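Local coordinates for protein O-methyltransferase, putative (Bacillus cereus, PDB 3DUL) that probably transfers methyl groups from S-adenosyl-L-methionine to hydroxyl oxygens of small acceptor molecules, as a class I O-methyltransferase of the Rossmann-like fold, at residues A34-A39 and S92-D97; S72-A77 and S101-A106; R85-E90 and E113-L118. One frame throughout, in Å; residues are numbered along the deposited sequence.

Interaction 1 of 3, residues A34-A39 and S92-D97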
loop_
_atom_site.group_PDB
_atom_site.type_symbol
_atom_site.label_atom_id
_atom_site.label_comp_id
_atom_site.label_asym_id
_atom_site.label_seq_id
_atom_site.Cartn_x
_atom_site.Cartn_y
_atom_site.Cartn_z
ATOM N N ALA B 34 -18.245 21.275 11.042
ATOM C CA ALA B 34 -19.486 21.644 11.723
ATOM C C ALA B 34 -20.482 20.478 11.753
ATOM O O ALA B 34 -21.610 20.622 12.231
ATOM C CB ALA B 34 -20.110 22.852 11.030
ATOM N N ALA B 35 -20.052 19.319 11.258
ATOM C CA ALA B 35 -20.909 18.134 11.198
ATOM C C ALA B 35 -20.956 17.303 12.483
ATOM O O ALA B 35 -21.726 16.347 12.571
ATOM C CB ALA B 35 -20.474 17.246 10.023
ATOM N N ASN B 36 -20.139 17.671 13.466
ATOM C CA ASN B 36 -20.065 16.963 14.747
ATOM C C ASN B 36 -19.888 15.471 14.520
ATOM O O ASN B 36 -20.638 14.648 15.054
ATOM C CB ASN B 36 -21.327 17.205 15.576
ATOM C CG ASN B 36 -21.774 18.641 15.535
ATOM O OD1 ASN B 36 -22.560 19.029 14.671
ATOM N ND2 ASN B 36 -21.264 19.451 16.459
ATOM N N LEU B 37 -18.890 15.134 13.712
ATOM C CA LEU B 37 -18.596 13.747 13.398
ATOM C C LEU B 37 -17.821 13.092 14.533
ATOM O O LEU B 37 -17.150 13.768 15.312
ATOM C CB LEU B 37 -17.768 13.663 12.110
ATOM C CG LEU B 37 -18.439 14.110 10.808
ATOM C CD1 LEU B 37 -17.378 14.324 9.744
ATOM C CD2 LEU B 37 -19.451 13.073 10.351
ATOM N N PRO B 38 -17.916 11.758 14.644
ATOM C CA PRO B 38 -17.204 11.024 15.692
ATOM C C PRO B 38 -15.705 11.294 15.542
ATOM O O PRO B 38 -15.220 11.534 14.434
ATOM C CB PRO B 38 -17.558 9.571 15.390
ATOM C CG PRO B 38 -18.930 9.678 14.800
ATOM C CD PRO B 38 -18.801 10.863 13.879
ATOM N N ALA B 39 -14.978 11.257 16.652
ATOM C CA ALA B 39 -13.544 11.503 16.635
ATOM C C ALA B 39 -12.826 10.651 15.589
ATOM O O ALA B 39 -12.946 9.424 15.586
ATOM C CB ALA B 39 -12.962 11.230 18.016
ATOM N N SER B 92 -25.662 6.874 11.248
ATOM C CA SER B 92 -26.220 8.196 11.535
ATOM C C SER B 92 -26.893 8.850 10.334
ATOM O O SER B 92 -26.249 9.096 9.315
ATOM C CB SER B 92 -25.119 9.123 12.059
ATOM O OG SER B 92 -25.591 10.453 12.232
ATOM N N GLU B 93 -28.187 9.134 10.460
ATOM C CA GLU B 93 -28.933 9.785 9.387
ATOM C C GLU B 93 -28.307 11.145 9.118
ATOM O O GLU B 93 -28.071 11.516 7.970
ATOM C CB GLU B 93 -30.393 9.997 9.785
ATOM C CG GLU B 93 -31.185 8.730 10.033
ATOM C CD GLU B 93 -32.593 9.033 10.509
ATOM O OE1 GLU B 93 -33.285 9.822 9.829
ATOM O OE2 GLU B 93 -33.005 8.488 11.558
ATOM N N LYS B 94 -28.048 11.884 10.193
ATOM C CA LYS B 94 -27.455 13.211 10.090
ATOM C C LYS B 94 -26.119 13.198 9.361
ATOM O O LYS B 94 -25.932 13.890 8.360
ATOM C CB LYS B 94 -27.246 13.808 11.480
ATOM C CG LYS B 94 -26.443 15.101 11.469
ATOM C CD LYS B 94 -26.190 15.618 12.875
ATOM C CE LYS B 94 -25.327 16.870 12.842
ATOM N NZ LYS B 94 -24.998 17.359 14.199
ATOM N N HIS B 95 -25.189 12.411 9.877
ATOM C CA HIS B 95 -23.860 12.328 9.292
ATOM C C HIS B 95 -23.868 11.842 7.844
ATOM O O HIS B 95 -23.044 12.276 7.035
ATOM C CB HIS B 95 -22.984 11.460 10.193
ATOM C CG HIS B 95 -22.751 12.066 11.542
ATOM N ND1 HIS B 95 -22.179 11.375 12.588
ATOM C CD2 HIS B 95 -22.997 13.314 12.007
ATOM C CE1 HIS B 95 -22.082 12.170 13.638
ATOM N NE2 HIS B 95 -22.571 13.354 13.312
ATOM N N ALA B 96 -24.812 10.968 7.506
ATOM C CA ALA B 96 -24.917 10.464 6.139
ATOM C C ALA B 96 -25.464 11.554 5.212
ATOM O O ALA B 96 -25.125 11.597 4.026
ATOM C CB ALA B 96 -25.820 9.222 6.096
ATOM N N ASP B 97 -26.310 12.435 5.748
ATOM C CA ASP B 97 -26.881 13.522 4.945
ATOM C C ASP B 97 -25.799 14.533 4.576
ATOM O O ASP B 97 -25.779 15.074 3.464
ATOM C CB ASP B 97 -28.006 14.234 5.705
ATOM C CG ASP B 97 -29.258 13.386 5.827
ATOM O OD1 ASP B 97 -29.623 12.715 4.835
ATOM O OD2 ASP B 97 -29.889 13.404 6.908
#
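H95, in the first turn of helix 93-105, reaches out to the loop 34-39, which links two N-terminal helices at the surface of this Rossmann-like methyltransferase. H95 is one of the residues seen to bind S-adenosyl-L-homocysteine, and L68, another, lies beside P38, which probably places the loop beside the cofactor site. The apolar contacts gather on the imidazole. L37 sends CD2 over one face as a CH-pi contact, 3.9 Å from the ring centroid and 19° off the normal, and P38 CD comes obliquely to CE1 of H95 at 3.5 Å. S92 OG sits above the opposite face of the ring; as the N-cap residue it also accepts the H95 backbone N-H, at an angle of 169°. Among the polar contacts, H95 NE2 approaches two loop carbonyls, N36 O at 2.9 Å and A35 O at 3.2 Å. K94 adds a hydrogen bond between the segments. With CG anti to the backbone nitrogen (chi1 171°) and the chain extended beyond it, the lysine reaches across to the loop and lays CE 3.6 Å from A35 O. Its NZ donates to N36 OD1 across 3.0 Å, arriving from above the amide's carbonyl plane.

Interaction 2 of 3, residues S72-A77 and S101-A106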
loop_
_atom_site.group_PDB
_atom_site.type_symbol
_atom_site.label_atom_id
_atom_site.label_comp_id
_atom_site.label_asym_id
_atom_site.label_seq_id
_atom_site.Cartn_x
_atom_site.Cartn_y
_atom_site.Cartn_z
ATOM N N SER B 72 -13.143 9.856 2.801
ATOM C CA SER B 72 -12.547 8.683 2.176
ATOM C C SER B 72 -13.375 8.194 0.997
ATOM O O SER B 72 -12.828 7.644 0.038
ATOM C CB SER B 72 -12.344 7.575 3.215
ATOM O OG SER B 72 -11.248 7.901 4.050
ATOM N N THR B 73 -14.691 8.406 1.042
ATOM C CA THR B 73 -15.565 7.995 -0.049
ATOM C C THR B 73 -15.132 8.715 -1.326
ATOM O O THR B 73 -15.109 8.130 -2.410
ATOM C CB THR B 73 -17.043 8.378 0.220
ATOM O OG1 THR B 73 -17.372 8.091 1.582
ATOM C CG2 THR B 73 -17.976 7.599 -0.699
ATOM N N ILE B 74 -14.794 9.993 -1.184
ATOM C CA ILE B 74 -14.374 10.807 -2.320
ATOM C C ILE B 74 -13.114 10.229 -2.958
ATOM O O ILE B 74 -13.075 10.022 -4.174
ATOM C CB ILE B 74 -14.116 12.260 -1.883
ATOM C CG1 ILE B 74 -15.414 12.862 -1.340
ATOM C CG2 ILE B 74 -13.616 13.092 -3.058
ATOM C CD1 ILE B 74 -16.578 12.742 -2.287
ATOM N N TRP B 75 -12.102 9.971 -2.136
ATOM C CA TRP B 75 -10.844 9.394 -2.629
ATOM C C TRP B 75 -11.082 8.061 -3.351
ATOM O O TRP B 75 -10.511 7.806 -4.411
ATOM C CB TRP B 75 -9.856 9.186 -1.483
ATOM C CG TRP B 75 -9.164 10.427 -1.032
ATOM C CD1 TRP B 75 -9.372 11.114 0.137
ATOM C CD2 TRP B 75 -8.102 11.101 -1.710
ATOM N NE1 TRP B 75 -8.493 12.169 0.227
ATOM C CE2 TRP B 75 -7.703 12.184 -0.894
ATOM C CE3 TRP B 75 -7.442 10.894 -2.932
ATOM C CZ2 TRP B 75 -6.675 13.057 -1.259
ATOM C CZ3 TRP B 75 -6.424 11.762 -3.292
ATOM C CH2 TRP B 75 -6.048 12.832 -2.458
ATOM N N LEU B 76 -11.927 7.208 -2.780
ATOM C CA LEU B 76 -12.231 5.927 -3.413
ATOM C C LEU B 76 -12.934 6.115 -4.760
ATOM O O LEU B 76 -12.517 5.537 -5.774
ATOM C CB LEU B 76 -13.116 5.074 -2.493
ATOM C CG LEU B 76 -12.490 4.528 -1.212
ATOM C CD1 LEU B 76 -13.590 4.053 -0.275
ATOM C CD2 LEU B 76 -11.542 3.370 -1.548
ATOM N N ALA B 77 -13.989 6.931 -4.781
ATOM C CA ALA B 77 -14.748 7.155 -6.005
ATOM C C ALA B 77 -13.898 7.783 -7.106
ATOM O O ALA B 77 -14.144 7.550 -8.290
ATOM C CB ALA B 77 -15.977 8.031 -5.722
ATOM N N SER B 101 -23.900 15.276 0.813
ATOM C CA SER B 101 -23.750 16.660 0.378
ATOM C C SER B 101 -22.297 16.905 -0.036
ATOM O O SER B 101 -22.030 17.571 -1.040
ATOM C CB SER B 101 -24.124 17.615 1.509
ATOM O OG SER B 101 -23.848 18.952 1.144
ATOM N N ASN B 102 -21.363 16.371 0.747
ATOM C CA ASN B 102 -19.940 16.524 0.446
ATOM C C ASN B 102 -19.596 15.775 -0.836
ATOM O O ASN B 102 -18.823 16.261 -1.665
ATOM C CB ASN B 102 -19.078 15.999 1.600
ATOM C CG ASN B 102 -19.070 16.933 2.798
ATOM O OD1 ASN B 102 -19.170 18.152 2.653
ATOM N ND2 ASN B 102 -18.925 16.364 3.988
ATOM N N ILE B 103 -20.174 14.588 -0.991
ATOM C CA ILE B 103 -19.955 13.765 -2.179
ATOM C C ILE B 103 -20.486 14.527 -3.386
ATOM O O ILE B 103 -19.891 14.518 -4.468
ATOM C CB ILE B 103 -20.722 12.425 -2.070
ATOM C CG1 ILE B 103 -20.134 11.574 -0.943
ATOM C CG2 ILE B 103 -20.658 11.669 -3.391
ATOM C CD1 ILE B 103 -20.873 10.258 -0.735
ATOM N N GLU B 104 -21.615 15.194 -3.183
ATOM C CA GLU B 104 -22.256 15.956 -4.240
ATOM C C GLU B 104 -21.390 17.118 -4.711
ATOM O O GLU B 104 -21.263 17.354 -5.911
ATOM C CB GLU B 104 -23.603 16.478 -3.748
ATOM C CG GLU B 104 -24.607 16.729 -4.850
ATOM C CD GLU B 104 -26.015 16.843 -4.306
ATOM O OE1 GLU B 104 -26.336 17.888 -3.697
ATOM O OE2 GLU B 104 -26.791 15.872 -4.470
ATOM N N ARG B 105 -20.788 17.846 -3.776
ATOM C CA ARG B 105 -19.952 18.966 -4.183
ATOM C C ARG B 105 -18.668 18.501 -4.874
ATOM O O ARG B 105 -17.950 19.304 -5.465
ATOM C CB ARG B 105 -19.639 19.876 -2.991
ATOM C CG ARG B 105 -18.799 19.279 -1.895
ATOM C CD ARG B 105 -18.842 20.181 -0.673
ATOM N NE ARG B 105 -18.520 21.561 -1.015
ATOM C CZ ARG B 105 -19.192 22.620 -0.569
ATOM N NH1 ARG B 105 -20.230 22.465 0.244
ATOM N NH2 ARG B 105 -18.830 23.837 -0.949
ATOM N N ALA B 106 -18.383 17.202 -4.803
ATOM C CA ALA B 106 -17.205 16.657 -5.468
ATOM C C ALA B 106 -17.670 16.061 -6.798
ATOM O O ALA B 106 -16.897 15.435 -7.516
ATOM C CB ALA B 106 -16.537 15.581 -4.595
#
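Helices 71-77 and 93-105 pack side by side here, and I74 fills the seam between them. Its CD1 methyl rests against the backbone of the second helix, 3.5 Å from I103 CA, and meets the side chain of the same residue at CG1, 4.0 Å away. A106, three residues further along the chain from I103, presents CB to that methyl at 3.7 Å, while CG2 of I74 also approaches this alanine. The isoleucine gets there by a bend: CG1 stands beside the backbone nitrogen (chi1 -62°) and chi2 of -53° then turns CD1 out to the neighbouring helix. The preceding residue, T73, touches I103 CD1 with its CG2 at 3.9 Å, the two side chains crossing at about a right angle.

Both helices belong to the Rossmann-like fold, lying against the same side of its central sheet. The axes of the short segments come within 10.0 Å of each other, with an angle of 38° between their directions, and the CA atoms of I74 and I103 are the closest across the pair. I103 also packs on V112 and V114 of strand 112-116, and T73 on V112, so the seam is closed from the sheet side; L25 of helix 23-32 comes up against I74.

No hydrogen bond joins the two segments, and the buried polar groups nearby find partners outside them. T73 turns its methyl to the seam and its OG1 to E64 OE1, with which it is hydrogen-bonded. N102, whose carbonyl O lies 4.2 Å from I74 CD1, gives its ND2 to the backbone O of G69.

Interaction 3 of 3, residues R85-E90 and E113-L118; sequences RVVTLE and EVRTGL
V86 O takes the amide of E113 at 2.9 Å, the first of five backbone hydrogen bonds that join parallel strands 85-90 and 112-116. The donor then changes sides at each step: T88 N gives to E113 O, R115 N to T88 O and E90 N to R115 O, the last at 3.1 Å. All four are nearly straight. The fifth, G117 N to E90 O, is more bent at 146°, its donor tilted out of the carbonyl plane, where segment 113-118 leaves its strand. The last two bonds thus hold the backbone of E90, a residue seen to bind S-adenosyl-L-homocysteine. Four acceptors, E113 O, T88 O, R115 O and E90 O, also receive a CA-H from the opposite strand; T116 CA comes to 3.2 Å from E90 O.

On one face, R115 lays CB and CG alongside L89 CD2 (3.8 Å from CB) and V87 CG1. Beyond CG the chain bends, chi2 standing at -104°, and takes the guanidinium away to a salt bridge between NH1 and E129. E113 OE1 is hydrogen-bonded to Y131 OH. On the other face, T88 CG2 rests 3.7 Å from V114 CG2, while its OG1 is hydrogen-bonded to E64 and T67.

These strands complete a beta-alpha-beta crossover through helix 93-105, which packs on the E90, V114 and T116 face; L89 meets helix 119-127 on the other. Strand 112-116 is outermost in the chain's sheet, and strand 61-65 flanks 85-90 on its far side.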
loop_
_atom_site.group_PDB
_atom_site.type_symbol
_atom_site.label_atom_id
_atom_site.label_comp_id
_atom_site.label_asym_id
_atom_site.label_seq_id
_atom_site.Cartn_x
_atom_site.Cartn_y
_atom_site.Cartn_z
ATOM N N ARG B 85 -18.849 1.835 -9.196
ATOM C CA ARG B 85 -19.701 2.320 -8.118
ATOM C C ARG B 85 -19.079 2.085 -6.750
ATOM O O ARG B 85 -18.261 1.183 -6.562
ATOM C CB ARG B 85 -21.066 1.621 -8.156
ATOM C CG ARG B 85 -21.031 0.203 -7.600
ATOM C CD ARG B 85 -22.422 -0.353 -7.316
ATOM N NE ARG B 85 -23.130 -0.690 -8.546
ATOM C CZ ARG B 85 -24.322 -1.281 -8.589
ATOM N NH1 ARG B 85 -24.949 -1.603 -7.464
ATOM N NH2 ARG B 85 -24.879 -1.560 -9.760
ATOM N N VAL B 86 -19.467 2.926 -5.800
ATOM C CA VAL B 86 -19.027 2.812 -4.421
ATOM C C VAL B 86 -20.329 2.767 -3.607
ATOM O O VAL B 86 -21.206 3.600 -3.800
ATOM C CB VAL B 86 -18.212 4.045 -3.956
ATOM C CG1 VAL B 86 -17.953 3.953 -2.466
ATOM C CG2 VAL B 86 -16.883 4.147 -4.724
ATOM N N VAL B 87 -20.471 1.764 -2.751
ATOM C CA VAL B 87 -21.646 1.663 -1.882
ATOM C C VAL B 87 -21.035 1.911 -0.521
ATOM O O VAL B 87 -20.128 1.195 -0.107
ATOM C CB VAL B 87 -22.286 0.260 -1.915
ATOM C CG1 VAL B 87 -23.455 0.200 -0.929
ATOM C CG2 VAL B 87 -22.760 -0.061 -3.323
ATOM N N THR B 88 -21.507 2.936 0.180
ATOM C CA THR B 88 -20.922 3.253 1.467
ATOM C C THR B 88 -22.005 3.257 2.537
ATOM O O THR B 88 -23.107 3.735 2.304
ATOM C CB THR B 88 -20.187 4.603 1.390
ATOM O OG1 THR B 88 -19.455 4.823 2.595
ATOM C CG2 THR B 88 -21.159 5.738 1.146
ATOM N N LEU B 89 -21.673 2.689 3.690
ATOM C CA LEU B 89 -22.618 2.566 4.797
ATOM C C LEU B 89 -22.339 3.482 5.979
ATOM O O LEU B 89 -21.207 3.623 6.426
ATOM C CB LEU B 89 -22.629 1.115 5.292
ATOM C CG LEU B 89 -22.495 -0.017 4.267
ATOM C CD1 LEU B 89 -22.444 -1.348 5.024
ATOM C CD2 LEU B 89 -23.638 -0.003 3.282
ATOM N N GLU B 90 -23.400 4.094 6.496
ATOM C CA GLU B 90 -23.296 4.967 7.655
ATOM C C GLU B 90 -24.598 4.880 8.436
ATOM O O GLU B 90 -25.673 4.995 7.857
ATOM C CB GLU B 90 -23.041 6.411 7.234
ATOM C CG GLU B 90 -23.018 7.364 8.418
ATOM C CD GLU B 90 -22.114 8.546 8.186
ATOM O OE1 GLU B 90 -22.280 9.221 7.147
ATOM O OE2 GLU B 90 -21.239 8.797 9.041
ATOM N N GLU B 113 -23.402 5.538 -3.702
ATOM C CA GLU B 113 -24.690 5.275 -3.071
ATOM C C GLU B 113 -24.421 5.225 -1.575
ATOM O O GLU B 113 -23.641 4.394 -1.108
ATOM C CB GLU B 113 -25.280 3.930 -3.514
ATOM C CG GLU B 113 -26.763 3.774 -3.137
ATOM C CD GLU B 113 -27.240 2.329 -3.073
ATOM O OE1 GLU B 113 -26.784 1.495 -3.887
ATOM O OE2 GLU B 113 -28.094 2.027 -2.210
ATOM N N VAL B 114 -25.051 6.125 -0.822
ATOM C CA VAL B 114 -24.881 6.150 0.622
ATOM C C VAL B 114 -26.094 5.461 1.244
ATOM O O VAL B 114 -27.216 5.943 1.107
ATOM C CB VAL B 114 -24.790 7.602 1.162
ATOM C CG1 VAL B 114 -24.575 7.582 2.664
ATOM C CG2 VAL B 114 -23.644 8.346 0.491
ATOM N N ARG B 115 -25.867 4.321 1.890
ATOM C CA ARG B 115 -26.948 3.567 2.523
ATOM C C ARG B 115 -26.942 3.931 3.998
ATOM O O ARG B 115 -25.940 3.755 4.688
ATOM C CB ARG B 115 -26.727 2.052 2.383
ATOM C CG ARG B 115 -26.492 1.549 0.967
ATOM C CD ARG B 115 -27.698 0.844 0.361
ATOM N NE ARG B 115 -28.238 -0.220 1.209
ATOM C CZ ARG B 115 -28.934 -1.260 0.756
ATOM N NH1 ARG B 115 -29.172 -1.393 -0.542
ATOM N NH2 ARG B 115 -29.407 -2.162 1.602
ATOM N N THR B 116 -28.069 4.441 4.480
ATOM C CA THR B 116 -28.191 4.842 5.869
ATOM C C THR B 116 -28.823 3.730 6.707
ATOM O O THR B 116 -29.729 3.043 6.246
ATOM C CB THR B 116 -29.059 6.117 5.984
ATOM O OG1 THR B 116 -28.453 7.172 5.223
ATOM C CG2 THR B 116 -29.187 6.543 7.430
ATOM N N GLY B 117 -28.349 3.569 7.938
ATOM C CA GLY B 117 -28.890 2.536 8.810
ATOM C C GLY B 117 -27.811 1.713 9.484
ATOM O O GLY B 117 -26.638 1.795 9.121
ATOM N N LEU B 118 -28.198 0.920 10.481
ATOM C CA LEU B 118 -27.241 0.075 11.196
ATOM C C LEU B 118 -26.437 -0.710 10.157
ATOM O O LEU B 118 -27.019 -1.372 9.305
ATOM C CB LEU B 118 -27.988 -0.900 12.115
ATOM C CG LEU B 118 -28.869 -0.221 13.174
ATOM C CD1 LEU B 118 -29.677 -1.261 13.939
ATOM C CD2 LEU B 118 -27.983 0.573 14.113
#

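Helix 93-105 ties the three contacts together: interaction 1 uses its first turn, interaction 2 its last, and interaction 3 pairs the strands that precede and follow it. Their centres lie 12 to 15 Å apart, and along the chain the segments alternate, in the order 34-39, 72-77, 85-90, 92-97, 101-106, 113-118. Interactions 2 and 3 touch directly, I103 CD1 meeting V114 CG2 at 3.6 Å, and interaction 1 meets the sheet where E90 OE1 lies against H95 and A96. E90, H95 and S72, all seen to bind S-adenosyl-L-homocysteine, lie in segments of three different interactions: E90 and H95 belong to this crossover, while S72 comes from the preceding helix 71-77.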